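Local coordinates for spore coat polysaccharide biosynthesis protein spsE (Bacillus subtilis, PDB 1VLI) that probably acts as an N-acylneuraminate-9-phosphate synthase-like enzyme, making a sugar building block for the spore coat polysaccharide, at residues P28-A33 and A242-K247; I190-A195 and I221-H226. All blocks are in the same frame, centred on the assembly; numbering follows the deposited sequence.

Both contacts belong to the parallel TIM barrel; in sequence, both strands of interaction 2 fall between the two that interaction 1 joins. Their centres lie about 10 Å apart, and strands 220-225 and 244-248 are neighbours, so the two pairs meet directly. Lys247 NZ of interaction 1 forms a salt bridge with Asp225 OD2 of interaction 2 at 2.6 Å, and Asp225 N probably bonds to Glu246 O at 2.7 Å. Both contacts also approach the zinc ion: His226 of interaction 2 binds it together with His248, while the side chain of Glu246 in interaction 1 stops about 5 Å from the metal.

Interaction 1. Residues P28-A33 and A242-K247; sequences PVFIIA and AKLIEK
Phe30 and Lys243 start a ladder of four backbone hydrogen bonds that closes the TIM barrel, joining strand 30-36, the first of its eight strands, to strand 244-248, the last. Over residues 30-33 and 244-247 the two run parallel, 13° apart in direction. Lys243 O has two donors: Phe30 N at 2.8 Å, and a water that also donates to Pro28 O and so bridges the two segments ahead of the strands. Phe30 O then accepts from Ile245 N at 3.1 Å. The next rung is straighter: Ile32 N reaches Ile245 O over 2.9 Å with 175° at the hydrogen. Ile32 O takes the last bond, from Lys247 N, and at 3.2 Å it is the longest of the four. On the far edge Ile31 N bonds to Asp59 OD2, and the backbones of Ile31 and Ala33 bond to Asp59, Ala60 and Lys62. Val29 N bonds to Glu280 OE2 and Val29 O to Arg277 NH1, both on helix 266-285.

The polar side-chain ends find partners outside the pair. On the face with Phe30, Ile32 and Leu244, Glu246 OE1 is hydrogen-bonded to Ser224 OG and OE2 forms a salt bridge with Lys62 NZ, two bonds that probably fix the carboxylate near the zinc ion. On the other face Lys247 NZ is shared among Asp225 and the carbonyls of Ser227 and His229. Ahead of the strand, Lys243 NZ bonds to Ala27 O. Glu246 CG lies 4.0 Å from Ile32 CG2. Val29 carries CG1 anti to its own nitrogen (chi1 178°), which sets that methyl 3.8 Å from Ile245 CG1.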
ATOM      1  N   PRO A  28       7.899 -11.109 -16.842  1.00 58.12           N
ATOM      2  CA  PRO A  28       7.618  -9.736 -17.303  1.00 56.79           C
ATOM      3  C   PRO A  28       7.294  -8.811 -16.118  1.00 56.92           C
ATOM      4  O   PRO A  28       6.772  -9.284 -15.106  1.00 58.57           O
ATOM      5  CB  PRO A  28       6.350  -9.904 -18.160  1.00 55.12           C
ATOM      6  CG  PRO A  28       6.307 -11.342 -18.513  1.00 52.71           C
ATOM      7  CD  PRO A  28       6.924 -12.088 -17.382  1.00 56.55           C
ATOM      8  N   VAL A  29       7.605  -7.515 -16.231  1.00 54.74           N
ATOM      9  CA  VAL A  29       7.210  -6.546 -15.213  1.00 51.90           C
ATOM     10  C   VAL A  29       5.694  -6.603 -15.018  1.00 54.11           C
ATOM     11  O   VAL A  29       4.948  -6.673 -15.988  1.00 53.14           O
ATOM     12  CB  VAL A  29       7.703  -5.112 -15.554  1.00 51.25           C
ATOM     13  CG1 VAL A  29       7.236  -4.088 -14.477  1.00 45.27           C
ATOM     14  CG2 VAL A  29       9.247  -5.092 -15.620  1.00 48.73           C
ATOM     15  N   PHE A  30       5.251  -6.614 -13.761  1.00 55.01           N
ATOM     16  CA  PHE A  30       3.820  -6.677 -13.433  1.00 53.23           C
ATOM     17  C   PHE A  30       3.306  -5.249 -13.256  1.00 52.28           C
ATOM     18  O   PHE A  30       3.760  -4.509 -12.337  1.00 47.15           O
ATOM     19  CB  PHE A  30       3.606  -7.507 -12.162  1.00 53.53           C
ATOM     20  CG  PHE A  30       2.162  -7.809 -11.865  1.00 53.51           C
ATOM     21  CD1 PHE A  30       1.516  -8.895 -12.448  1.00 58.10           C
ATOM     22  CD2 PHE A  30       1.457  -7.009 -10.977  1.00 55.41           C
ATOM     23  CE1 PHE A  30       0.141  -9.156 -12.169  1.00 52.77           C
ATOM     24  CE2 PHE A  30       0.142  -7.255 -10.672  1.00 42.10           C
ATOM     25  CZ  PHE A  30      -0.540  -8.341 -11.291  1.00 54.58           C
ATOM     26  N   ILE A  31       2.382  -4.861 -14.145  1.00 48.03           N
ATOM     27  CA  ILE A  31       1.889  -3.471 -14.209  1.00 46.82           C
ATOM     28  C   ILE A  31       0.524  -3.288 -13.603  1.00 49.61           C
ATOM     29  O   ILE A  31      -0.471  -3.923 -14.033  1.00 49.46           O
ATOM     30  CB  ILE A  31       1.907  -2.903 -15.659  1.00 46.35           C
ATOM     31  CG1 ILE A  31       3.261  -3.104 -16.300  1.00 45.77           C
ATOM     32  CG2 ILE A  31       1.517  -1.419 -15.665  1.00 45.55           C
ATOM     33  CD1 ILE A  31       3.312  -2.845 -17.773  1.00 48.44           C
ATOM     34  N   ILE A  32       0.474  -2.398 -12.613  1.00 52.10           N
ATOM     35  CA  ILE A  32      -0.756  -2.113 -11.863  1.00 49.60           C
ATOM     36  C   ILE A  32      -1.268  -0.730 -12.242  1.00 53.63           C
ATOM     37  O   ILE A  32      -0.617   0.284 -11.949  1.00 50.97           O
ATOM     38  CB  ILE A  32      -0.468  -2.168 -10.400  1.00 46.40           C
ATOM     39  CG1 ILE A  32       0.190  -3.497 -10.023  1.00 57.91           C
ATOM     40  CG2 ILE A  32      -1.700  -1.963  -9.545  1.00 32.96           C
ATOM     41  CD1 ILE A  32       0.854  -3.454  -8.599  1.00 47.88           C
ATOM     42  N   ALA A  33      -2.422  -0.684 -12.922  1.00 52.17           N
ATOM     43  CA  ALA A  33      -3.065   0.603 -13.151  1.00 52.79           C
ATOM     44  C   ALA A  33      -3.934   0.949 -11.949  1.00 56.39           C
ATOM     45  O   ALA A  33      -4.828   0.185 -11.584  1.00 61.94           O
ATOM     46  CB  ALA A  33      -3.858   0.578 -14.408  1.00 53.68           C
ATOM     47  N   ALA A 242      13.342  -2.954 -11.300  1.00 52.60           N
ATOM     48  CA  ALA A 242      11.978  -3.020 -10.692  1.00 49.89           C
ATOM     49  C   ALA A 242      11.153  -4.106 -11.396  1.00 48.90           C
ATOM     50  O   ALA A 242      11.245  -4.240 -12.594  1.00 47.33           O
ATOM     51  CB  ALA A 242      11.262  -1.663 -10.830  1.00 45.27           C
ATOM     52  N   LYS A 243      10.368  -4.886 -10.670  1.00 51.01           N
ATOM     53  CA  LYS A 243       9.577  -5.959 -11.321  1.00 54.62           C
ATOM     54  C   LYS A 243       8.041  -5.761 -11.268  1.00 55.63           C
ATOM     55  O   LYS A 243       7.272  -6.585 -11.798  1.00 57.06           O
ATOM     56  CB  LYS A 243       9.974  -7.330 -10.756  1.00 56.46           C
ATOM     57  CG  LYS A 243      11.472  -7.642 -10.818  1.00 54.43           C
ATOM     58  CD  LYS A 243      11.973  -7.689 -12.260  1.00 59.00           C
ATOM     59  CE  LYS A 243      11.340  -8.818 -13.070  1.00 56.48           C
ATOM     60  NZ  LYS A 243      12.035  -9.009 -14.393  1.00 56.29           N
ATOM     61  N   LEU A 244       7.626  -4.688 -10.591  1.00 53.29           N
ATOM     62  CA  LEU A 244       6.280  -4.163 -10.646  1.00 53.60           C
ATOM     63  C   LEU A 244       6.347  -2.652 -10.684  1.00 57.18           C
ATOM     64  O   LEU A 244       7.293  -2.026 -10.132  1.00 58.20           O
ATOM     65  CB  LEU A 244       5.447  -4.561  -9.436  1.00 53.39           C
ATOM     66  CG  LEU A 244       5.541  -5.902  -8.704  1.00 45.43           C
ATOM     67  CD1 LEU A 244       6.847  -5.944  -7.878  1.00 57.42           C
ATOM     68  CD2 LEU A 244       4.380  -5.924  -7.789  1.00 39.93           C
ATOM     69  N   ILE A 245       5.347  -2.077 -11.363  1.00 56.27           N
ATOM     70  CA  ILE A 245       5.174  -0.626 -11.499  1.00 54.06           C
ATOM     71  C   ILE A 245       3.729  -0.339 -11.210  1.00 56.37           C
ATOM     72  O   ILE A 245       2.845  -1.003 -11.763  1.00 59.21           O
ATOM     73  CB  ILE A 245       5.506  -0.122 -12.939  1.00 51.34           C
ATOM     74  CG1 ILE A 245       6.941  -0.425 -13.360  1.00 53.03           C
ATOM     75  CG2 ILE A 245       5.215   1.383 -13.113  1.00 49.15           C
ATOM     76  CD1 ILE A 245       8.090   0.271 -12.434  1.00 39.05           C
ATOM     77  N   GLU A 246       3.487   0.653 -10.366  1.00 55.75           N
ATOM     78  CA  GLU A 246       2.138   1.134 -10.105  1.00 59.72           C
ATOM     79  C   GLU A 246       2.077   2.608 -10.557  1.00 58.91           C
ATOM     80  O   GLU A 246       2.979   3.408 -10.225  1.00 51.64           O
ATOM     81  CB  GLU A 246       1.850   1.000  -8.619  1.00 59.64           C
ATOM     82  CG  GLU A 246       0.399   1.116  -8.192  1.00 66.99           C
ATOM     83  CD  GLU A 246       0.242   1.072  -6.672  1.00 68.13           C
ATOM     84  OE1 GLU A 246       1.233   0.767  -5.952  1.00 77.44           O
ATOM     85  OE2 GLU A 246      -0.877   1.356  -6.186  1.00 87.88           O
ATOM     86  N   LYS A 247       1.050   2.950 -11.350  1.00 55.98           N
ATOM     87  CA  LYS A 247       0.802   4.338 -11.767  1.00 56.32           C
ATOM     88  C   LYS A 247      -0.690   4.635 -11.722  1.00 58.91           C
ATOM     89  O   LYS A 247      -1.500   3.766 -12.103  1.00 57.21           O
ATOM     90  CB  LYS A 247       1.319   4.557 -13.195  1.00 56.98           C
ATOM     91  CG  LYS A 247       1.463   6.017 -13.649  1.00 55.73           C
ATOM     92  CD  LYS A 247       2.832   6.588 -13.373  1.00 54.14           C
ATOM     93  CE  LYS A 247       3.120   7.787 -14.276  1.00 57.64           C
ATOM     94  NZ  LYS A 247       4.397   8.459 -13.878  1.00 54.54           N
TER
HETATM   95  O   HOH W   1       7.501  -9.393 -12.438  1.00 56.65           O

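Interaction 2. Residues I190-A195 and I221-H226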
ATOM      1  N   ILE A 190       7.950  -5.619  -2.392  1.00 53.10           N
ATOM      2  CA  ILE A 190       8.200  -4.398  -1.606  1.00 52.99           C
ATOM      3  C   ILE A 190       8.249  -3.254  -2.607  1.00 52.64           C
ATOM      4  O   ILE A 190       9.063  -3.293  -3.508  1.00 50.77           O
ATOM      5  CB  ILE A 190       9.567  -4.517  -0.878  1.00 54.36           C
ATOM      6  CG1 ILE A 190       9.596  -5.773   0.014  1.00 56.69           C
ATOM      7  CG2 ILE A 190       9.875  -3.248  -0.062  1.00 49.47           C
ATOM      8  CD1 ILE A 190      10.839  -5.929   0.858  1.00 52.37           C
HETATM    9  N   MSE A 191       7.361  -2.262  -2.480  1.00 51.85           N
HETATM   10  CA  MSE A 191       7.355  -1.141  -3.421  1.00 50.98           C
HETATM   11  C   MSE A 191       8.139   0.032  -2.830  1.00 53.44           C
HETATM   12  O   MSE A 191       7.904   0.425  -1.709  1.00 57.44           O
HETATM   13  CB  MSE A 191       5.954  -0.674  -3.742  1.00 49.57           C
HETATM   14  CG  MSE A 191       4.939  -1.805  -4.150  1.00 50.72           C
HETATM   15 SE   MSE A 191       5.408  -2.582  -5.845  1.00 61.36          SE
HETATM   16  CE  MSE A 191       4.654  -1.224  -7.030  1.00 66.65           C
ATOM     17  N   HIS A 192       9.055   0.590  -3.593  1.00 53.62           N
ATOM     18  CA  HIS A 192       9.613   1.897  -3.287  1.00 57.63           C
ATOM     19  C   HIS A 192       8.618   2.930  -3.750  1.00 57.69           C
ATOM     20  O   HIS A 192       7.909   2.704  -4.719  1.00 63.11           O
ATOM     21  CB  HIS A 192      10.950   2.093  -4.011  1.00 53.74           C
ATOM     22  CG  HIS A 192      11.485   3.486  -3.917  1.00 57.84           C
ATOM     23  ND1 HIS A 192      11.639   4.145  -2.713  1.00 53.06           N
ATOM     24  CD2 HIS A 192      11.910   4.342  -4.874  1.00 56.84           C
ATOM     25  CE1 HIS A 192      12.151   5.341  -2.936  1.00 55.76           C
ATOM     26  NE2 HIS A 192      12.333   5.482  -4.235  1.00 61.43           N
ATOM     27  N   CYS A 193       8.599   4.084  -3.102  1.00 60.18           N
ATOM     28  CA  CYS A 193       7.496   4.985  -3.265  1.00 59.05           C
ATOM     29  C   CYS A 193       7.781   6.325  -2.608  1.00 59.83           C
ATOM     30  O   CYS A 193       8.423   6.368  -1.572  1.00 57.56           O
ATOM     31  CB  CYS A 193       6.312   4.331  -2.553  1.00 57.33           C
ATOM     32  SG  CYS A 193       4.829   5.274  -2.700  1.00 73.25           S
ATOM     33  N   VAL A 194       7.269   7.408  -3.186  1.00 63.60           N
ATOM     34  CA  VAL A 194       7.296   8.745  -2.552  1.00 68.12           C
ATOM     35  C   VAL A 194       5.869   9.256  -2.236  1.00 73.61           C
ATOM     36  O   VAL A 194       5.015   9.319  -3.135  1.00 75.67           O
ATOM     37  CB  VAL A 194       7.964   9.763  -3.475  1.00 67.76           C
ATOM     38  CG1 VAL A 194       8.192  11.070  -2.750  1.00 69.07           C
ATOM     39  CG2 VAL A 194       9.263   9.208  -4.037  1.00 65.81           C
ATOM     40  N   ALA A 195       5.607   9.639  -0.983  1.00 78.11           N
ATOM     41  CA  ALA A 195       4.218   9.953  -0.540  1.00 83.75           C
ATOM     42  C   ALA A 195       3.622  11.271  -1.054  1.00 85.76           C
ATOM     43  O   ALA A 195       2.401  11.459  -1.019  1.00 88.75           O
ATOM     44  CB  ALA A 195       4.065   9.845   0.993  1.00 84.78           C
ATOM     45  N   ILE A 221      11.055  -6.625  -5.860  1.00 54.08           N
ATOM     46  CA  ILE A 221      11.027  -5.169  -5.609  1.00 57.17           C
ATOM     47  C   ILE A 221      10.330  -4.422  -6.748  1.00 53.41           C
ATOM     48  O   ILE A 221      10.656  -4.635  -7.915  1.00 48.61           O
ATOM     49  CB  ILE A 221      12.485  -4.601  -5.419  1.00 58.38           C
ATOM     50  CG1 ILE A 221      13.248  -5.350  -4.320  1.00 61.13           C
ATOM     51  CG2 ILE A 221      12.475  -3.115  -5.030  1.00 62.98           C
ATOM     52  CD1 ILE A 221      12.874  -4.956  -2.959  1.00 46.68           C
ATOM     53  N   GLY A 222       9.381  -3.548  -6.409  1.00 51.15           N
ATOM     54  CA  GLY A 222       8.790  -2.635  -7.400  1.00 50.60           C
ATOM     55  C   GLY A 222       8.926  -1.147  -7.121  1.00 53.92           C
ATOM     56  O   GLY A 222       9.768  -0.689  -6.279  1.00 56.14           O
ATOM     57  N   PHE A 223       8.124  -0.383  -7.852  1.00 53.30           N
ATOM     58  CA  PHE A 223       8.072   1.075  -7.747  1.00 55.22           C
ATOM     59  C   PHE A 223       6.644   1.578  -7.973  1.00 57.31           C
ATOM     60  O   PHE A 223       6.095   1.378  -9.054  1.00 53.36           O
ATOM     61  CB  PHE A 223       8.985   1.657  -8.822  1.00 53.36           C
ATOM     62  CG  PHE A 223       9.038   3.163  -8.861  1.00 56.69           C
ATOM     63  CD1 PHE A 223       9.380   3.901  -7.725  1.00 58.05           C
ATOM     64  CD2 PHE A 223       8.839   3.843 -10.067  1.00 49.47           C
ATOM     65  CE1 PHE A 223       9.468   5.304  -7.758  1.00 60.45           C
ATOM     66  CE2 PHE A 223       8.917   5.251 -10.122  1.00 52.95           C
ATOM     67  CZ  PHE A 223       9.247   5.985  -8.966  1.00 61.66           C
ATOM     68  N   SER A 224       6.035   2.207  -6.962  1.00 58.41           N
ATOM     69  CA  SER A 224       4.798   2.967  -7.203  1.00 57.27           C
ATOM     70  C   SER A 224       5.204   4.384  -7.552  1.00 56.06           C
ATOM     71  O   SER A 224       5.865   5.064  -6.753  1.00 52.61           O
ATOM     72  CB  SER A 224       3.852   2.975  -6.013  1.00 56.93           C
ATOM     73  OG  SER A 224       3.790   1.688  -5.428  1.00 72.44           O
ATOM     74  N   ASP A 225       4.794   4.803  -8.751  1.00 53.11           N
ATOM     75  CA  ASP A 225       5.223   6.042  -9.356  1.00 54.63           C
ATOM     76  C   ASP A 225       4.200   7.136  -9.171  1.00 55.91           C
ATOM     77  O   ASP A 225       3.080   7.025  -9.672  1.00 59.33           O
ATOM     78  CB  ASP A 225       5.501   5.807 -10.839  1.00 51.90           C
ATOM     79  CG  ASP A 225       6.143   7.005 -11.513  1.00 59.64           C
ATOM     80  OD1 ASP A 225       6.592   7.943 -10.818  1.00 66.88           O
ATOM     81  OD2 ASP A 225       6.256   7.089 -12.751  1.00 66.32           O
ATOM     82  N   HIS A 226       4.584   8.191  -8.458  1.00 56.24           N
ATOM     83  CA  HIS A 226       3.712   9.341  -8.238  1.00 58.84           C
ATOM     84  C   HIS A 226       4.075  10.577  -9.060  1.00 60.83           C
ATOM     85  O   HIS A 226       3.482  11.640  -8.884  1.00 62.68           O
ATOM     86  CB  HIS A 226       3.640   9.701  -6.753  1.00 61.07           C
ATOM     87  CG  HIS A 226       2.859   8.725  -5.936  1.00 67.33           C
ATOM     88  ND1 HIS A 226       3.251   8.323  -4.680  1.00 75.61           N
ATOM     89  CD2 HIS A 226       1.715   8.053  -6.206  1.00 76.57           C
ATOM     90  CE1 HIS A 226       2.377   7.454  -4.206  1.00 78.95           C
ATOM     91  NE2 HIS A 226       1.437   7.271  -5.115  1.00 75.62           N
TER
HETATM   92  O   HOH W   2       6.599   7.425  -5.837  1.00 63.64           O
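The rings of His192 and Phe223 run alongside each other, their planes 25° from parallel and displaced until little of one ring covers the other; centroids are 5.9 Å apart. They touch through His192 CD2 and Phe223 CD1, at 3.8 Å. Asp225 CA sits over one face of the Phe223 ring, toward its rim. The imidazole of His226 is met at its edge: Val194 O lies close to the ring plane and accepts from ND1 over 2.5 Å, short enough for the exact length to be doubtful. With ND1 so engaged, NE2 binds the zinc ion alongside His248, making Val194 O a second-shell partner that probably helps fix how the ring is turned. Cys193 SG approaches the same ring obliquely, 3.6 Å from CE1.

The contact joins two neighbouring parallel strands of the TIM barrel, 188-193 and 220-225, linked through helix 208-215 as a beta-alpha-beta unit. His192 and Phe223 face outward, Phe223 against Ile209 and Ala233; the histidine gives NE2 to Ser204 O. Along the seam Gly222 N bonds to Ile190 O, His192 N to Gly222 O, and Ser224 N to His192 O.

Selenomethionine Met191 bends at chi2 and chi3 (-68° and -80°), laying SE 3.7 Å from Gly222 CA and carrying CE on to 3.4 Å from Ser224 OG, a hydroxyl bonded to Glu246. Beyond the Ser224 N to His192 O bond a water joins the two segments: it accepts from Val194 N and donates to Ser224 O at 2.6 Å, with a weak bond from His226 N.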